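Local coordinates for polysaccharide deacetylase-like protein (Bacillus anthracis, PDB 4V33) that is a putative polysaccharide deacetylase, probably zinc-dependent, required for osmotic stability and for maintaining cell shape in the bacterium, at residues Pro53-Met65 against Ser102-Arg114. Numbering follows the deposited sequence.
Sequences PITHESTNTTIHM and SLPFDTKEFEGKR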
ATOM      1  N   PRO A  53      -5.260 -17.735 -16.609  1.00 33.53           N
ATOM      2  CA  PRO A  53      -5.458 -16.327 -16.248  1.00 33.49           C
ATOM      3  C   PRO A  53      -6.202 -16.152 -14.928  1.00 32.68           C
ATOM      4  O   PRO A  53      -7.128 -16.907 -14.629  1.00 33.12           O
ATOM      5  CB  PRO A  53      -6.310 -15.793 -17.398  1.00 38.01           C
ATOM      6  CG  PRO A  53      -5.936 -16.642 -18.555  1.00 37.61           C
ATOM      7  CD  PRO A  53      -5.678 -18.015 -17.994  1.00 33.76           C
ATOM      8  N   ILE A  54      -5.786 -15.166 -14.144  1.00 28.85           N
ATOM      9  CA  ILE A  54      -6.466 -14.850 -12.901  1.00 27.56           C
ATOM     10  C   ILE A  54      -6.866 -13.387 -12.882  1.00 30.51           C
ATOM     11  O   ILE A  54      -6.381 -12.593 -13.688  1.00 33.15           O
ATOM     12  CB  ILE A  54      -5.586 -15.145 -11.673  1.00 27.57           C
ATOM     13  CG1 ILE A  54      -4.242 -14.421 -11.790  1.00 28.33           C
ATOM     14  CG2 ILE A  54      -5.393 -16.643 -11.514  1.00 27.01           C
ATOM     15  CD1 ILE A  54      -3.379 -14.518 -10.538  1.00 30.97           C
ATOM     16  N   THR A  55      -7.770 -13.042 -11.972  1.00 27.17           N
ATOM     17  CA  THR A  55      -8.138 -11.651 -11.742  1.00 27.58           C
ATOM     18  C   THR A  55      -7.922 -11.361 -10.270  1.00 25.53           C
ATOM     19  O   THR A  55      -7.503 -12.240  -9.516  1.00 25.35           O
ATOM     20  CB  THR A  55      -9.610 -11.375 -12.088  1.00 31.11           C
ATOM     21  OG1 THR A  55     -10.463 -12.031 -11.139  1.00 32.99           O
ATOM     22  CG2 THR A  55      -9.933 -11.859 -13.494  1.00 32.53           C
ATOM     23  N   HIS A  56      -8.215 -10.135  -9.848  1.00 22.95           N
ATOM     24  CA  HIS A  56      -8.024  -9.752  -8.451  1.00 21.27           C
ATOM     25  C   HIS A  56      -8.907 -10.563  -7.499  1.00 24.22           C
ATOM     26  O   HIS A  56      -8.640 -10.624  -6.298  1.00 26.45           O
ATOM     27  CB  HIS A  56      -8.278  -8.252  -8.258  1.00 23.39           C
ATOM     28  CG  HIS A  56      -9.690  -7.837  -8.529  1.00 26.94           C
ATOM     29  ND1 HIS A  56     -10.162  -7.587  -9.799  1.00 30.23           N
ATOM     30  CD2 HIS A  56     -10.733  -7.618  -7.692  1.00 31.08           C
ATOM     31  CE1 HIS A  56     -11.434  -7.239  -9.735  1.00 33.63           C
ATOM     32  NE2 HIS A  56     -11.806  -7.249  -8.468  1.00 29.90           N
ATOM     33  N   GLU A  57      -9.954 -11.180  -8.041  1.00 29.21           N
ATOM     34  CA  GLU A  57     -10.871 -11.978  -7.237  1.00 32.48           C
ATOM     35  C   GLU A  57     -10.462 -13.448  -7.159  1.00 27.94           C
ATOM     36  O   GLU A  57     -11.026 -14.206  -6.373  1.00 30.36           O
ATOM     37  CB  GLU A  57     -12.296 -11.871  -7.787  1.00 33.22           C
ATOM     38  CG  GLU A  57     -12.891 -10.473  -7.691  1.00 41.24           C
ATOM     39  CD  GLU A  57     -14.304 -10.397  -8.239  1.00 48.33           C
ATOM     40  OE1 GLU A  57     -14.491 -10.637  -9.451  1.00 46.33           O
ATOM     41  OE2 GLU A  57     -15.231 -10.097  -7.456  1.00 56.07           O
ATOM     42  N   SER A  58      -9.489 -13.848  -7.968  1.00 25.86           N
ATOM     43  CA  SER A  58      -9.105 -15.256  -8.038  1.00 23.49           C
ATOM     44  C   SER A  58      -8.478 -15.752  -6.739  1.00 22.64           C
ATOM     45  O   SER A  58      -7.823 -14.993  -6.023  1.00 22.18           O
ATOM     46  CB  SER A  58      -8.135 -15.503  -9.197  1.00 25.82           C
ATOM     47  OG  SER A  58      -8.730 -15.199 -10.446  1.00 28.25           O
ATOM     48  N   THR A  59      -8.682 -17.035  -6.443  1.00 23.65           N
ATOM     49  CA  THR A  59      -8.052 -17.662  -5.285  1.00 26.42           C
ATOM     50  C   THR A  59      -7.235 -18.871  -5.706  1.00 26.96           C
ATOM     51  O   THR A  59      -6.496 -19.435  -4.904  1.00 27.02           O
ATOM     52  CB  THR A  59      -9.089 -18.125  -4.252  1.00 29.54           C
ATOM     53  OG1 THR A  59      -9.951 -19.102  -4.850  1.00 32.05           O
ATOM     54  CG2 THR A  59      -9.913 -16.945  -3.764  1.00 31.75           C
ATOM     55  N   ASN A  60      -7.382 -19.278  -6.962  1.00 24.62           N
ATOM     56  CA  ASN A  60      -6.644 -20.422  -7.475  1.00 30.28           C
ATOM     57  C   ASN A  60      -6.421 -20.379  -8.982  1.00 29.27           C
ATOM     58  O   ASN A  60      -6.982 -19.535  -9.687  1.00 31.76           O
ATOM     59  CB  ASN A  60      -7.314 -21.740  -7.054  1.00 33.75           C
ATOM     60  CG  ASN A  60      -8.751 -21.854  -7.529  1.00 43.64           C
ATOM     61  OD1 ASN A  60      -9.074 -21.531  -8.671  1.00 47.19           O
ATOM     62  ND2 ASN A  60      -9.624 -22.323  -6.645  1.00 51.96           N
ATOM     63  N   THR A  61      -5.586 -21.291  -9.464  1.00 24.34           N
ATOM     64  CA  THR A  61      -5.312 -21.425 -10.889  1.00 25.61           C
ATOM     65  C   THR A  61      -4.587 -22.742 -11.119  1.00 29.31           C
ATOM     66  O   THR A  61      -4.460 -23.551 -10.201  1.00 28.52           O
ATOM     67  CB  THR A  61      -4.437 -20.267 -11.418  1.00 27.02           C
ATOM     68  OG1 THR A  61      -4.299 -20.381 -12.837  1.00 30.84           O
ATOM     69  CG2 THR A  61      -3.053 -20.286 -10.769  1.00 26.82           C
ATOM     70  N   THR A  62      -4.130 -22.963 -12.346  1.00 25.75           N
ATOM     71  CA  THR A  62      -3.309 -24.125 -12.647  1.00 28.02           C
ATOM     72  C   THR A  62      -2.030 -23.675 -13.336  1.00 27.40           C
ATOM     73  O   THR A  62      -2.069 -22.903 -14.292  1.00 30.23           O
ATOM     74  CB  THR A  62      -4.055 -25.127 -13.544  1.00 30.62           C
ATOM     75  OG1 THR A  62      -5.268 -25.533 -12.895  1.00 33.73           O
ATOM     76  CG2 THR A  62      -3.191 -26.349 -13.818  1.00 29.91           C
ATOM     77  N   ILE A  63      -0.898 -24.162 -12.838  1.00 27.78           N
ATOM     78  CA  ILE A  63       0.406 -23.831 -13.400  1.00 26.98           C
ATOM     79  C   ILE A  63       0.824 -24.887 -14.422  1.00 26.62           C
ATOM     80  O   ILE A  63       0.573 -26.076 -14.234  1.00 28.31           O
ATOM     81  CB  ILE A  63       1.466 -23.729 -12.277  1.00 25.74           C
ATOM     82  CG1 ILE A  63       1.094 -22.605 -11.306  1.00 25.84           C
ATOM     83  CG2 ILE A  63       2.860 -23.499 -12.852  1.00 30.29           C
ATOM     84  CD1 ILE A  63       1.875 -22.635 -10.003  1.00 30.24           C
ATOM     85  N   HIS A  64       1.444 -24.449 -15.513  1.00 27.23           N
ATOM     86  CA  HIS A  64       1.946 -25.371 -16.523  1.00 31.52           C
ATOM     87  C   HIS A  64       3.363 -24.996 -16.917  1.00 30.25           C
ATOM     88  O   HIS A  64       3.798 -23.863 -16.695  1.00 31.35           O
ATOM     89  CB  HIS A  64       1.076 -25.325 -17.780  1.00 37.25           C
ATOM     90  CG  HIS A  64      -0.381 -25.545 -17.522  1.00 45.81           C
ATOM     91  ND1 HIS A  64      -0.942 -26.803 -17.454  1.00 48.52           N
ATOM     92  CD2 HIS A  64      -1.394 -24.669 -17.328  1.00 43.15           C
ATOM     93  CE1 HIS A  64      -2.238 -26.691 -17.227  1.00 42.55           C
ATOM     94  NE2 HIS A  64      -2.538 -25.408 -17.144  1.00 46.58           N
ATOM     95  N   MET A  65       4.073 -25.943 -17.522  1.00 29.17           N
ATOM     96  CA  MET A  65       5.355 -25.632 -18.132  0.50 31.33           C
ATOM     97  C   MET A  65       5.348 -25.971 -19.615  1.00 36.44           C
ATOM     98  O   MET A  65       4.824 -27.006 -20.026  1.00 39.09           O
ATOM     99  CB  MET A  65       6.496 -26.382 -17.453  0.50 35.25           C
ATOM    100  CG  MET A  65       7.857 -26.025 -18.031  0.50 45.23           C
ATOM    101  SD  MET A  65       8.787 -24.881 -17.006  0.50 46.26           S
ATOM    102  CE  MET A  65       8.358 -25.591 -15.444  0.50 21.40           C
ATOM    103  N   SER A 102       1.197 -30.047 -15.339  1.00 27.87           N
ATOM    104  CA  SER A 102       0.157 -29.268 -14.689  0.61 27.88           C
ATOM    105  C   SER A 102       0.249 -29.364 -13.172  1.00 26.53           C
ATOM    106  O   SER A 102       0.475 -30.448 -12.624  1.00 26.12           O
ATOM    107  CB  SER A 102      -1.214 -29.750 -15.172  0.61 32.09           C
ATOM    108  OG  SER A 102      -2.257 -29.300 -14.329  0.61 34.21           O
ATOM    109  N   LEU A 103       0.071 -28.230 -12.504  1.00 26.01           N
ATOM    110  CA  LEU A 103       0.057 -28.179 -11.052  1.00 26.55           C
ATOM    111  C   LEU A 103      -1.057 -27.254 -10.590  1.00 27.03           C
ATOM    112  O   LEU A 103      -1.021 -26.048 -10.850  1.00 28.38           O
ATOM    113  CB  LEU A 103       1.390 -27.674 -10.504  1.00 23.61           C
ATOM    114  CG  LEU A 103       1.506 -27.711  -8.978  1.00 23.94           C
ATOM    115  CD1 LEU A 103       1.992 -29.087  -8.506  1.00 28.07           C
ATOM    116  CD2 LEU A 103       2.407 -26.589  -8.458  1.00 23.58           C
ATOM    117  N   PRO A 104      -2.063 -27.817  -9.909  1.00 26.36           N
ATOM    118  CA  PRO A 104      -3.103 -26.983  -9.305  1.00 27.60           C
ATOM    119  C   PRO A 104      -2.490 -26.106  -8.223  1.00 26.23           C
ATOM    120  O   PRO A 104      -1.697 -26.578  -7.406  1.00 29.44           O
ATOM    121  CB  PRO A 104      -4.052 -28.006  -8.677  1.00 35.94           C
ATOM    122  CG  PRO A 104      -3.801 -29.271  -9.424  1.00 40.14           C
ATOM    123  CD  PRO A 104      -2.340 -29.254  -9.750  1.00 33.27           C
ATOM    124  N   PHE A 105      -2.842 -24.828  -8.230  1.00 27.46           N
ATOM    125  CA  PHE A 105      -2.359 -23.909  -7.218  1.00 24.42           C
ATOM    126  C   PHE A 105      -3.548 -23.247  -6.551  1.00 27.81           C
ATOM    127  O   PHE A 105      -4.419 -22.715  -7.229  1.00 33.10           O
ATOM    128  CB  PHE A 105      -1.464 -22.836  -7.837  1.00 25.51           C
ATOM    129  CG  PHE A 105      -0.877 -21.890  -6.824  1.00 29.46           C
ATOM    130  CD1 PHE A 105      -1.596 -20.789  -6.376  1.00 32.98           C
ATOM    131  CD2 PHE A 105       0.385 -22.113  -6.306  1.00 30.07           C
ATOM    132  CE1 PHE A 105      -1.059 -19.931  -5.433  1.00 37.28           C
ATOM    133  CE2 PHE A 105       0.925 -21.251  -5.368  1.00 33.43           C
ATOM    134  CZ  PHE A 105       0.204 -20.163  -4.936  1.00 35.25           C
ATOM    135  N   ASP A 106      -3.577 -23.268  -5.225  1.00 27.75           N
ATOM    136  CA  ASP A 106      -4.656 -22.631  -4.488  1.00 25.52           C
ATOM    137  C   ASP A 106      -4.093 -21.898  -3.281  1.00 23.39           C
ATOM    138  O   ASP A 106      -3.255 -22.436  -2.558  1.00 25.10           O
ATOM    139  CB  ASP A 106      -5.673 -23.683  -4.035  1.00 29.67           C
ATOM    140  CG  ASP A 106      -7.035 -23.087  -3.727  1.00 35.93           C
ATOM    141  OD1 ASP A 106      -7.122 -22.228  -2.826  1.00 29.34           O
ATOM    142  OD2 ASP A 106      -8.024 -23.485  -4.379  1.00 43.81           O
ATOM    143  N   THR A 107      -4.553 -20.671  -3.049  1.00 22.29           N
ATOM    144  CA  THR A 107      -4.085 -19.923  -1.890  1.00 22.91           C
ATOM    145  C   THR A 107      -4.418 -20.641  -0.580  1.00 23.11           C
ATOM    146  O   THR A 107      -3.789 -20.391   0.444  1.00 20.51           O
ATOM    147  CB  THR A 107      -4.622 -18.480  -1.872  1.00 21.66           C
ATOM    148  OG1 THR A 107      -6.052 -18.498  -1.949  1.00 25.05           O
ATOM    149  CG2 THR A 107      -4.058 -17.693  -3.051  1.00 24.91           C
ATOM    150  N   LYS A 108      -5.392 -21.548  -0.627  1.00 22.42           N
ATOM    151  CA  LYS A 108      -5.719 -22.400   0.513  1.00 27.03           C
ATOM    152  C   LYS A 108      -4.506 -23.230   0.955  1.00 27.33           C
ATOM    153  O   LYS A 108      -4.394 -23.606   2.122  1.00 31.21           O
ATOM    154  CB  LYS A 108      -6.888 -23.325   0.158  1.00 33.36           C
ATOM    155  CG  LYS A 108      -7.341 -24.248   1.277  1.00 49.92           C
ATOM    156  CD  LYS A 108      -8.460 -25.173   0.812  1.00 56.46           C
ATOM    157  CE  LYS A 108      -8.812 -26.206   1.877  1.00 59.91           C
ATOM    158  NZ  LYS A 108      -9.324 -25.577   3.130  1.00 60.79           N
ATOM    159  N   GLU A 109      -3.599 -23.505   0.019  1.00 23.86           N
ATOM    160  CA  GLU A 109      -2.391 -24.279   0.315  1.00 27.66           C
ATOM    161  C   GLU A 109      -1.342 -23.433   1.024  1.00 23.20           C
ATOM    162  O   GLU A 109      -0.287 -23.942   1.415  1.00 21.78           O
ATOM    163  CB  GLU A 109      -1.772 -24.844  -0.967  1.00 28.77           C
ATOM    164  CG  GLU A 109      -2.636 -25.827  -1.741  1.00 34.12           C
ATOM    165  CD  GLU A 109      -1.979 -26.253  -3.048  1.00 40.77           C
ATOM    166  OE1 GLU A 109      -2.028 -25.476  -4.027  1.00 29.28           O
ATOM    167  OE2 GLU A 109      -1.397 -27.358  -3.092  1.00 43.56           O
ATOM    168  N   PHE A 110      -1.611 -22.135   1.145  1.00 20.95           N
ATOM    169  CA  PHE A 110      -0.696 -21.212   1.811  1.00 17.90           C
ATOM    170  C   PHE A 110      -1.440 -20.391   2.860  1.00 18.72           C
ATOM    171  O   PHE A 110      -1.325 -19.167   2.916  1.00 19.74           O
ATOM    172  CB  PHE A 110       0.024 -20.323   0.791  1.00 19.56           C
ATOM    173  CG  PHE A 110       0.892 -21.095  -0.163  1.00 20.25           C
ATOM    174  CD1 PHE A 110       0.337 -21.740  -1.263  1.00 23.25           C
ATOM    175  CD2 PHE A 110       2.258 -21.203   0.051  1.00 18.93           C
ATOM    176  CE1 PHE A 110       1.134 -22.470  -2.138  1.00 21.76           C
ATOM    177  CE2 PHE A 110       3.060 -21.928  -0.821  1.00 19.33           C
ATOM    178  CZ  PHE A 110       2.495 -22.565  -1.910  1.00 20.76           C
ATOM    179  N   GLU A 111      -2.195 -21.104   3.689  1.00 19.94           N
ATOM    180  CA  GLU A 111      -2.913 -20.524   4.822  1.00 20.40           C
ATOM    181  C   GLU A 111      -3.950 -19.469   4.416  1.00 22.56           C
ATOM    182  O   GLU A 111      -4.344 -18.638   5.235  1.00 24.01           O
ATOM    183  CB  GLU A 111      -1.925 -19.919   5.827  1.00 20.82           C
ATOM    184  CG  GLU A 111      -0.855 -20.880   6.334  1.00 20.35           C
ATOM    185  CD  GLU A 111       0.216 -20.154   7.127  1.00 26.84           C
ATOM    186  OE1 GLU A 111       0.035 -19.985   8.351  1.00 27.21           O
ATOM    187  OE2 GLU A 111       1.228 -19.734   6.527  1.00 25.95           O
ATOM    188  N   GLY A 112      -4.392 -19.512   3.160  1.00 22.02           N
ATOM    189  CA  GLY A 112      -5.348 -18.532   2.660  1.00 22.36           C
ATOM    190  C   GLY A 112      -4.726 -17.181   2.349  1.00 23.91           C
ATOM    191  O   GLY A 112      -5.427 -16.203   2.065  1.00 22.71           O
ATOM    192  N   LYS A 113      -3.403 -17.118   2.410  1.00 19.55           N
ATOM    193  CA  LYS A 113      -2.690 -15.869   2.215  1.00 15.52           C
ATOM    194  C   LYS A 113      -2.589 -15.497   0.736  1.00 20.88           C
ATOM    195  O   LYS A 113      -2.637 -16.358  -0.138  1.00 20.80           O
ATOM    196  CB  LYS A 113      -1.292 -15.951   2.831  1.00 18.05           C
ATOM    197  CG  LYS A 113      -1.260 -16.044   4.343  1.00 21.25           C
ATOM    198  CD  LYS A 113       0.112 -16.553   4.788  1.00 24.12           C
ATOM    199  CE  LYS A 113       0.342 -16.401   6.279  1.00 31.57           C
ATOM    200  NZ  LYS A 113       1.723 -16.849   6.645  1.00 30.14           N
ATOM    201  N   ARG A 114      -2.448 -14.202   0.474  1.00 20.62           N
ATOM    202  CA  ARG A 114      -2.420 -13.686  -0.887  1.00 17.77           C
ATOM    203  C   ARG A 114      -1.129 -12.907  -1.142  1.00 19.88           C
ATOM    204  O   ARG A 114      -0.175 -12.992  -0.363  1.00 23.25           O
ATOM    205  CB  ARG A 114      -3.667 -12.829  -1.132  1.00 18.29           C
ATOM    206  CG  ARG A 114      -4.957 -13.623  -0.929  1.00 19.49           C
ATOM    207  CD  ARG A 114      -6.215 -12.777  -1.126  1.00 20.35           C
ATOM    208  NE  ARG A 114      -6.235 -12.161  -2.442  1.00 20.86           N
ATOM    209  CZ  ARG A 114      -6.645 -12.775  -3.546  1.00 22.37           C
ATOM    210  NH1 ARG A 114      -7.064 -14.036  -3.493  1.00 24.04           N
ATOM    211  NH2 ARG A 114      -6.624 -12.135  -4.707  1.00 26.13           N
TER
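Strands 60-65 and 103-106 run antiparallel, their short axes 147° apart, with Thr61-Phe105 and Ile63-Leu103 as the hydrogen-bonded pairs and Ile63 N to Leu103 O (2.7 Å) the shortest of their bonds. Just before the first strand, Thr59 O receives Thr107 N at 3.0 Å in a nearly straight bond, carrying the pairing into the 3-10 turn. On the inner face, Ile63 reaches over with CD1, which lies 4.0 Å from Phe105 CB and 4.3 Å from Leu103 CD2; Tyr77 of strand 74-81 and Phe117 of strand 115-124 continue this core. The other face carries Asn60, Thr62, Pro104 and Asp106. Asn60 ND2 donates to Asp106 OD2 (3.0 Å) from above the carboxylate plane, the amide turned 65° against it, while Asp106 OD1 accepts Lys108 N in an Asx turn, so that each carboxylate oxygen is held by one N-H. At the far end Arg114, its chain bent at chi3 (57°), donates from NH1 almost straight to Ser58 O (2.8 Å), which lies in the guanidinium plane; its NE bonds Glu141 O. Two sheets facing each other across an apolar core, this one ordered 48-51, 60-66, 103-106, illustrate the beta sandwich of a fibronectin type III domain.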